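Local coordinates for PncC family amidohydrolase (Enterobacter asburiae, PDB 6L19), which probably hydrolyses the amide of nicotinamide mononucleotide, as PncC-family deamidases of the CinA (competence- or damage-inducible) family do, at residues A[128-131]-A[136-139]; A[141-146]-A[152-157]. The protein carries 3 engineered substitutions. All blocks are in the same frame, centred on the assembly; numbering follows the deposited sequence.

Overall arrangement
Along the chain, contact 1 (128-131 with 136-139) closes before contact 2 (141-146 with 152-157) opens, and their centres lie about 16 Å apart. Contact 1 is the hairpin formed by strands 125-132 and 135-142, the latter the outermost strand, within the chain, on its side of a five-stranded mixed sheet. Contact 2 starts on the end of that same strand and follows the chain as it turns back into helix 147-165, which lies over the sheet. The two meet directly: F128 of contact 1 packs on F143, A154 and F157 of contact 2, and W130 on F157, giving the hairpin and the helix a common aromatic core.

Contact 1. Residues A[128-131]-A[136-139]; sequences FAWN and TETR. Engineered in segment 136-139: E137 (natural residue Gln).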
ATOM      1  N   PHE A 128     -15.576   4.810   5.029  1.00 18.50           N
ATOM      2  CA  PHE A 128     -15.212   3.423   4.795  1.00 18.19           C
ATOM      3  C   PHE A 128     -16.196   2.798   3.828  1.00 19.83           C
ATOM      4  O   PHE A 128     -17.397   3.063   3.913  1.00 18.42           O
ATOM      5  CB  PHE A 128     -15.252   2.614   6.101  1.00 17.58           C
ATOM      6  CG  PHE A 128     -14.322   3.123   7.178  1.00 19.08           C
ATOM      7  CD1 PHE A 128     -14.704   4.169   8.016  1.00 22.09           C
ATOM      8  CD2 PHE A 128     -13.074   2.536   7.366  1.00 18.21           C
ATOM      9  CE1 PHE A 128     -13.842   4.634   9.021  1.00 20.43           C
ATOM     10  CE2 PHE A 128     -12.205   2.986   8.355  1.00 14.66           C
ATOM     11  CZ  PHE A 128     -12.589   4.039   9.191  1.00 20.94           C
ATOM     12  N   ALA A 129     -15.698   1.934   2.938  1.00 16.83           N
ATOM     13  CA  ALA A 129     -16.552   1.048   2.163  1.00 16.48           C
ATOM     14  C   ALA A 129     -16.005  -0.365   2.254  1.00 20.53           C
ATOM     15  O   ALA A 129     -14.790  -0.573   2.209  1.00 17.86           O
ATOM     16  CB  ALA A 129     -16.650   1.473   0.667  1.00 14.74           C
ATOM     17  N   TRP A 130     -16.905  -1.331   2.391  1.00 16.33           N
ATOM     18  CA  TRP A 130     -16.579  -2.747   2.297  1.00 21.64           C
ATOM     19  C   TRP A 130     -17.422  -3.331   1.175  1.00 20.26           C
ATOM     20  O   TRP A 130     -18.653  -3.311   1.255  1.00 24.26           O
ATOM     21  CB  TRP A 130     -16.865  -3.483   3.609  1.00 18.69           C
ATOM     22  CG  TRP A 130     -16.169  -2.920   4.836  1.00 22.39           C
ATOM     23  CD1 TRP A 130     -15.022  -3.389   5.418  1.00 20.47           C
ATOM     24  CD2 TRP A 130     -16.614  -1.822   5.654  1.00 21.31           C
ATOM     25  NE1 TRP A 130     -14.709  -2.626   6.531  1.00 21.94           N
ATOM     26  CE2 TRP A 130     -15.676  -1.667   6.697  1.00 21.39           C
ATOM     27  CE3 TRP A 130     -17.709  -0.949   5.593  1.00 25.32           C
ATOM     28  CZ2 TRP A 130     -15.797  -0.671   7.672  1.00 22.67           C
ATOM     29  CZ3 TRP A 130     -17.834   0.027   6.563  1.00 23.13           C
ATOM     30  CH2 TRP A 130     -16.883   0.158   7.595  1.00 22.26           C
ATOM     31  N   ASN A 131     -16.772  -3.817   0.127  1.00 17.00           N
ATOM     32  CA  ASN A 131     -17.448  -4.447  -1.000  1.00 15.45           C
ATOM     33  C   ASN A 131     -17.179  -5.942  -0.863  1.00 22.49           C
ATOM     34  O   ASN A 131     -16.037  -6.383  -1.017  1.00 20.39           O
ATOM     35  CB  ASN A 131     -16.934  -3.887  -2.327  1.00 15.48           C
ATOM     36  CG  ASN A 131     -17.632  -4.497  -3.548  1.00 25.44           C
ATOM     37  OD1 ASN A 131     -18.017  -5.656  -3.538  1.00 20.15           O
ATOM     38  ND2 ASN A 131     -17.786  -3.704  -4.608  1.00 18.77           N
ATOM     39  N   THR A 136     -21.959  -3.602  -1.252  1.00 25.40           N
ATOM     40  CA  THR A 136     -21.142  -2.623  -0.551  1.00 27.64           C
ATOM     41  C   THR A 136     -21.901  -2.060   0.639  1.00 27.73           C
ATOM     42  O   THR A 136     -23.072  -1.690   0.519  1.00 29.14           O
ATOM     43  CB  THR A 136     -20.709  -1.501  -1.494  1.00 25.17           C
ATOM     44  OG1 THR A 136     -20.082  -2.083  -2.646  1.00 26.48           O
ATOM     45  CG2 THR A 136     -19.708  -0.562  -0.813  1.00 23.72           C
ATOM     46  N   GLU A 137     -21.237  -2.039   1.784  1.00 23.36           N
ATOM     47  CA  GLU A 137     -21.655  -1.315   2.974  1.00 29.72           C
ATOM     48  C   GLU A 137     -20.721  -0.122   3.148  1.00 30.42           C
ATOM     49  O   GLU A 137     -19.528  -0.212   2.843  1.00 24.37           O
ATOM     50  CB  GLU A 137     -21.594  -2.236   4.211  1.00 30.45           C
ATOM     51  CG  GLU A 137     -21.523  -1.521   5.570  1.00 40.47           C
ATOM     52  CD  GLU A 137     -21.135  -2.435   6.759  1.00 54.40           C
ATOM     53  OE1 GLU A 137     -20.833  -3.641   6.550  1.00 51.13           O
ATOM     54  OE2 GLU A 137     -21.142  -1.929   7.915  1.00 47.22           O
ATOM     55  N   THR A 138     -21.252   1.005   3.614  1.00 24.52           N
ATOM     56  CA  THR A 138     -20.420   2.170   3.880  1.00 20.70           C
ATOM     57  C   THR A 138     -20.725   2.712   5.271  1.00 27.56           C
ATOM     58  O   THR A 138     -21.833   2.537   5.796  1.00 24.01           O
ATOM     59  CB  THR A 138     -20.629   3.302   2.855  1.00 23.72           C
ATOM     60  OG1 THR A 138     -21.989   3.736   2.915  1.00 27.64           O
ATOM     61  CG2 THR A 138     -20.285   2.856   1.421  1.00 24.13           C
ATOM     62  N   ARG A 139     -19.742   3.395   5.851  0.54 24.59           N
ATOM     63  CA  ARG A 139     -19.959   4.080   7.114  0.54 25.01           C
ATOM     64  C   ARG A 139     -19.013   5.261   7.214  0.54 27.57           C
ATOM     65  O   ARG A 139     -17.955   5.300   6.576  0.54 25.64           O
ATOM     66  CB  ARG A 139     -19.768   3.145   8.312  0.54 29.35           C
ATOM     67  CG  ARG A 139     -21.081   2.645   8.898  0.54 33.77           C
ATOM     68  CD  ARG A 139     -21.032   1.146   9.131  0.54 33.53           C
ATOM     69  NE  ARG A 139     -22.337   0.591   9.477  0.54 35.94           N
ATOM     70  CZ  ARG A 139     -23.333   0.423   8.615  0.54 33.06           C
ATOM     71  NH1 ARG A 139     -23.186   0.772   7.347  0.54 29.96           N
ATOM     72  NH2 ARG A 139     -24.482  -0.097   9.023  0.54 37.86           N
TER
HETATM   73  O   HOH W   1     -18.222  -0.849  -4.149  1.00 21.18           O
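W130 and E137 face each other as a hydrogen-bonded antiparallel pair, joined by a nearly straight bond from W130 N to E137 O (2.9 Å) and by E137 N to W130 O. F128 and R139 form the next such pair, with F128 N to R139 O at 2.9 Å. Between them, A129 lies opposite T138, whose CA-H leans on F128 O, CA to O 3.2 Å. W130 buries more surface here than any other residue. Its chi1 of -56° and chi2 of -99° together swing the six-membered ring toward the partner strand, where CZ3 comes 3.9 Å from R139 N. The indole suits this place because its benzo edge is long enough to reach from E137 to R139 while S158 O holds NE1. On the other face, the small A129 sets its CB against the methyls of T136 and T138, about 4.0 Å from each CG2; both are beta-branched residues well suited to an extended strand.

The outer strand is looser: F128 to N131 are all buried, whereas T136, E137 and T138 are partly exposed and R139 is exposed. The engineered E137 brings CD 3.9 Å from W130 CE3, above the ring plane and beyond its rim, carboxylate and ring 43° apart. Its pairing with R139, seen in one of two conformers, is tentative. Near the turn, a water bridges N131 ND2 (2.9 Å) and T136 OG1 (2.7 Å), side chains that touch without a direct hydrogen bond, while N131 OD1 takes the N-H of G134.

Helix 147-165 covers the F128 and W130 face; helix 86-100 packs on A129 and T138, and strand 104-110 continues the sheet beyond 128-131.

Contact 2. Residues A[141-146]-A[152-157]; sequences MLFSGD and EKAVHF. Engineered in segment 141-146: M141 (natural residue Val).
K153 reaches from the helix to the chain at S144, passing beside the ring of F143 on the way. Its CB sits over one face of that ring, 4.0 Å from the centroid, in a CH-pi contact. With chi1 at -69°, CG lies beside the backbone N, and the extended chain beyond it runs past the phenylalanine in the opposite direction. CD passes 4.0 Å from F143 CD1, CE nears S144 O, and NZ ends in a hydrogen bond to that carbonyl at 2.6 Å, approaching from above its plane. A water that accepts from both K153 NZ and S144 N adds a second link. Lysine suits this place because its CB can sit on the aromatic face while the rest of the chain slides past the rim and carries the ammonium group to the backbone.

Deeper in, F143 sets CE2 against A154, whose small side chain lets the ring close on the helix, and brings CZ to 4.0 Å from F157 CB; the two phenylalanine side chains cross at about a right angle. M141, an engineered residue, lays CG over one face of F157, 3.6 Å from CE2, and its SD makes an oblique Met-aromatic contact 4.3 Å from the ring centroid.

Beyond S144, D146 takes the N-cap position of helix 147-165. The arrangement is a beta-alpha connection in an alpha/beta sandwich, where the chain leaving an edge strand doubles back into a helix packed on the sheet.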
ATOM      1  N   MET A 141     -17.143   7.720  10.239  1.00 28.50           N
ATOM      2  CA  MET A 141     -16.786   7.795  11.647  1.00 26.66           C
ATOM      3  C   MET A 141     -16.048   9.101  11.885  1.00 27.00           C
ATOM      4  O   MET A 141     -15.336   9.597  11.010  1.00 26.91           O
ATOM      5  CB  MET A 141     -15.879   6.626  12.068  1.00 25.39           C
ATOM      6  CG  MET A 141     -16.527   5.248  12.067  1.00 36.41           C
ATOM      7  SD  MET A 141     -17.969   5.025  13.114  1.00 20.70           S
ATOM      8  CE  MET A 141     -17.142   4.532  14.593  1.00 29.90           C
ATOM      9  N   LEU A 142     -16.205   9.653  13.078  1.00 27.57           N
ATOM     10  CA  LEU A 142     -15.363  10.756  13.516  1.00 29.20           C
ATOM     11  C   LEU A 142     -14.480  10.249  14.651  1.00 26.92           C
ATOM     12  O   LEU A 142     -14.987   9.861  15.708  1.00 27.62           O
ATOM     13  CB  LEU A 142     -16.205  11.953  13.950  1.00 29.81           C
ATOM     14  CG  LEU A 142     -15.356  13.083  14.525  1.00 37.35           C
ATOM     15  CD1 LEU A 142     -14.505  13.704  13.433  1.00 31.34           C
ATOM     16  CD2 LEU A 142     -16.260  14.128  15.164  1.00 42.94           C
ATOM     17  N   PHE A 143     -13.168  10.221  14.419  1.00 29.75           N
ATOM     18  CA  PHE A 143     -12.207   9.693  15.383  1.00 27.33           C
ATOM     19  C   PHE A 143     -11.492  10.836  16.090  1.00 31.53           C
ATOM     20  O   PHE A 143     -11.014  11.773  15.439  1.00 27.10           O
ATOM     21  CB  PHE A 143     -11.171   8.800  14.700  1.00 24.25           C
ATOM     22  CG  PHE A 143     -11.741   7.534  14.125  1.00 28.11           C
ATOM     23  CD1 PHE A 143     -12.305   6.579  14.950  1.00 20.18           C
ATOM     24  CD2 PHE A 143     -11.720   7.308  12.751  1.00 27.50           C
ATOM     25  CE1 PHE A 143     -12.825   5.400  14.421  1.00 26.36           C
ATOM     26  CE2 PHE A 143     -12.238   6.129  12.203  1.00 21.00           C
ATOM     27  CZ  PHE A 143     -12.793   5.173  13.041  1.00 24.28           C
ATOM     28  N   SER A 144     -11.381  10.732  17.414  1.00 27.49           N
ATOM     29  CA  SER A 144     -10.626  11.703  18.198  1.00 30.46           C
ATOM     30  C   SER A 144      -9.125  11.403  18.144  1.00 30.72           C
ATOM     31  O   SER A 144      -8.701  10.269  17.898  1.00 25.98           O
ATOM     32  CB  SER A 144     -11.098  11.697  19.655  1.00 30.87           C
ATOM     33  OG  SER A 144     -10.740  10.479  20.305  1.00 30.20           O
ATOM     34  N   GLY A 145      -8.324  12.445  18.376  1.00 34.84           N
ATOM     35  CA  GLY A 145      -6.895  12.315  18.593  1.00 27.58           C
ATOM     36  C   GLY A 145      -6.087  12.928  17.467  1.00 29.12           C
ATOM     37  O   GLY A 145      -6.615  13.551  16.541  1.00 29.97           O
ATOM     38  N   ASP A 146      -4.773  12.734  17.553  1.00 26.70           N
ATOM     39  CA  ASP A 146      -3.909  13.248  16.505  1.00 28.76           C
ATOM     40  C   ASP A 146      -3.948  12.308  15.293  1.00 26.04           C
ATOM     41  O   ASP A 146      -4.649  11.291  15.280  1.00 28.31           O
ATOM     42  CB  ASP A 146      -2.492  13.486  17.039  1.00 30.20           C
ATOM     43  CG  ASP A 146      -1.780  12.210  17.468  1.00 35.71           C
ATOM     44  OD1 ASP A 146      -2.204  11.097  17.095  1.00 30.81           O
ATOM     45  OD2 ASP A 146      -0.766  12.326  18.198  1.00 48.17           O
ATOM     46  N   GLU A 152      -4.674   4.779  13.455  1.00 25.89           N
ATOM     47  CA  GLU A 152      -4.728   3.511  14.182  1.00 24.49           C
ATOM     48  C   GLU A 152      -6.170   3.040  14.354  1.00 21.76           C
ATOM     49  O   GLU A 152      -6.480   1.856  14.153  1.00 22.08           O
ATOM     50  CB  GLU A 152      -4.032   3.646  15.549  1.00 28.47           C
ATOM     51  CG  GLU A 152      -4.056   2.349  16.371  1.00 33.95           C
ATOM     52  CD  GLU A 152      -3.458   2.484  17.783  1.00 49.17           C
ATOM     53  OE1 GLU A 152      -2.615   3.388  18.020  1.00 40.41           O
ATOM     54  OE2 GLU A 152      -3.840   1.670  18.660  1.00 46.60           O
ATOM     55  N   LYS A 153      -7.069   3.958  14.714  1.00 22.91           N
ATOM     56  CA  LYS A 153      -8.468   3.596  14.923  1.00 26.34           C
ATOM     57  C   LYS A 153      -9.161   3.231  13.615  1.00 20.68           C
ATOM     58  O   LYS A 153     -10.010   2.323  13.584  1.00 20.73           O
ATOM     59  CB  LYS A 153      -9.217   4.753  15.588  1.00 23.60           C
ATOM     60  CG  LYS A 153      -8.808   5.038  17.040  1.00 28.50           C
ATOM     61  CD  LYS A 153      -9.071   6.527  17.348  1.00 32.48           C
ATOM     62  CE  LYS A 153      -9.171   6.786  18.834  1.00 37.48           C
ATOM     63  NZ  LYS A 153      -9.612   8.182  19.138  1.00 25.35           N
ATOM     64  N   ALA A 154      -8.841   3.959  12.538  1.00 20.86           N
ATOM     65  CA  ALA A 154      -9.410   3.657  11.224  1.00 21.56           C
ATOM     66  C   ALA A 154      -9.012   2.261  10.763  1.00 22.32           C
ATOM     67  O   ALA A 154      -9.855   1.499  10.274  1.00 20.01           O
ATOM     68  CB  ALA A 154      -8.961   4.710  10.202  1.00 17.37           C
ATOM     69  N   VAL A 155      -7.734   1.897  10.929  1.00 21.60           N
ATOM     70  CA  VAL A 155      -7.296   0.548  10.572  1.00 16.90           C
ATOM     71  C   VAL A 155      -8.062  -0.492  11.386  1.00 21.67           C
ATOM     72  O   VAL A 155      -8.562  -1.488  10.853  1.00 21.72           O
ATOM     73  CB  VAL A 155      -5.775   0.396  10.774  1.00 22.84           C
ATOM     74  CG1 VAL A 155      -5.369  -1.075  10.688  1.00 18.22           C
ATOM     75  CG2 VAL A 155      -4.982   1.242   9.786  1.00 19.92           C
ATOM     76  N   HIS A 156      -8.146  -0.283  12.698  1.00 24.15           N
ATOM     77  CA  HIS A 156      -8.828  -1.246  13.559  1.00 20.50           C
ATOM     78  C   HIS A 156     -10.301  -1.369  13.180  1.00 17.24           C
ATOM     79  O   HIS A 156     -10.850  -2.476  13.113  1.00 19.79           O
ATOM     80  CB  HIS A 156      -8.673  -0.801  15.023  1.00 21.73           C
ATOM     81  CG  HIS A 156      -9.107  -1.819  16.026  1.00 20.48           C
ATOM     82  ND1 HIS A 156     -10.425  -1.977  16.409  1.00 27.10           N
ATOM     83  CD2 HIS A 156      -8.395  -2.718  16.748  1.00 25.34           C
ATOM     84  CE1 HIS A 156     -10.507  -2.942  17.308  1.00 27.71           C
ATOM     85  NE2 HIS A 156      -9.291  -3.416  17.524  1.00 24.60           N
ATOM     86  N   PHE A 157     -10.952  -0.237  12.911  1.00 18.82           N
ATOM     87  CA  PHE A 157     -12.377  -0.262  12.599  1.00 21.77           C
ATOM     88  C   PHE A 157     -12.637  -0.955  11.263  1.00 22.57           C
ATOM     89  O   PHE A 157     -13.572  -1.757  11.141  1.00 23.15           O
ATOM     90  CB  PHE A 157     -12.908   1.170  12.595  1.00 19.06           C
ATOM     91  CG  PHE A 157     -14.380   1.292  12.291  1.00 24.94           C
ATOM     92  CD1 PHE A 157     -15.332   1.015  13.260  1.00 32.61           C
ATOM     93  CD2 PHE A 157     -14.807   1.735  11.052  1.00 21.10           C
ATOM     94  CE1 PHE A 157     -16.703   1.156  12.990  1.00 30.76           C
ATOM     95  CE2 PHE A 157     -16.166   1.892  10.777  1.00 26.94           C
ATOM     96  CZ  PHE A 157     -17.114   1.592  11.748  1.00 30.77           C
TER
HETATM   97  O   HOH W   2     -12.491   8.039  18.607  1.00 30.90           O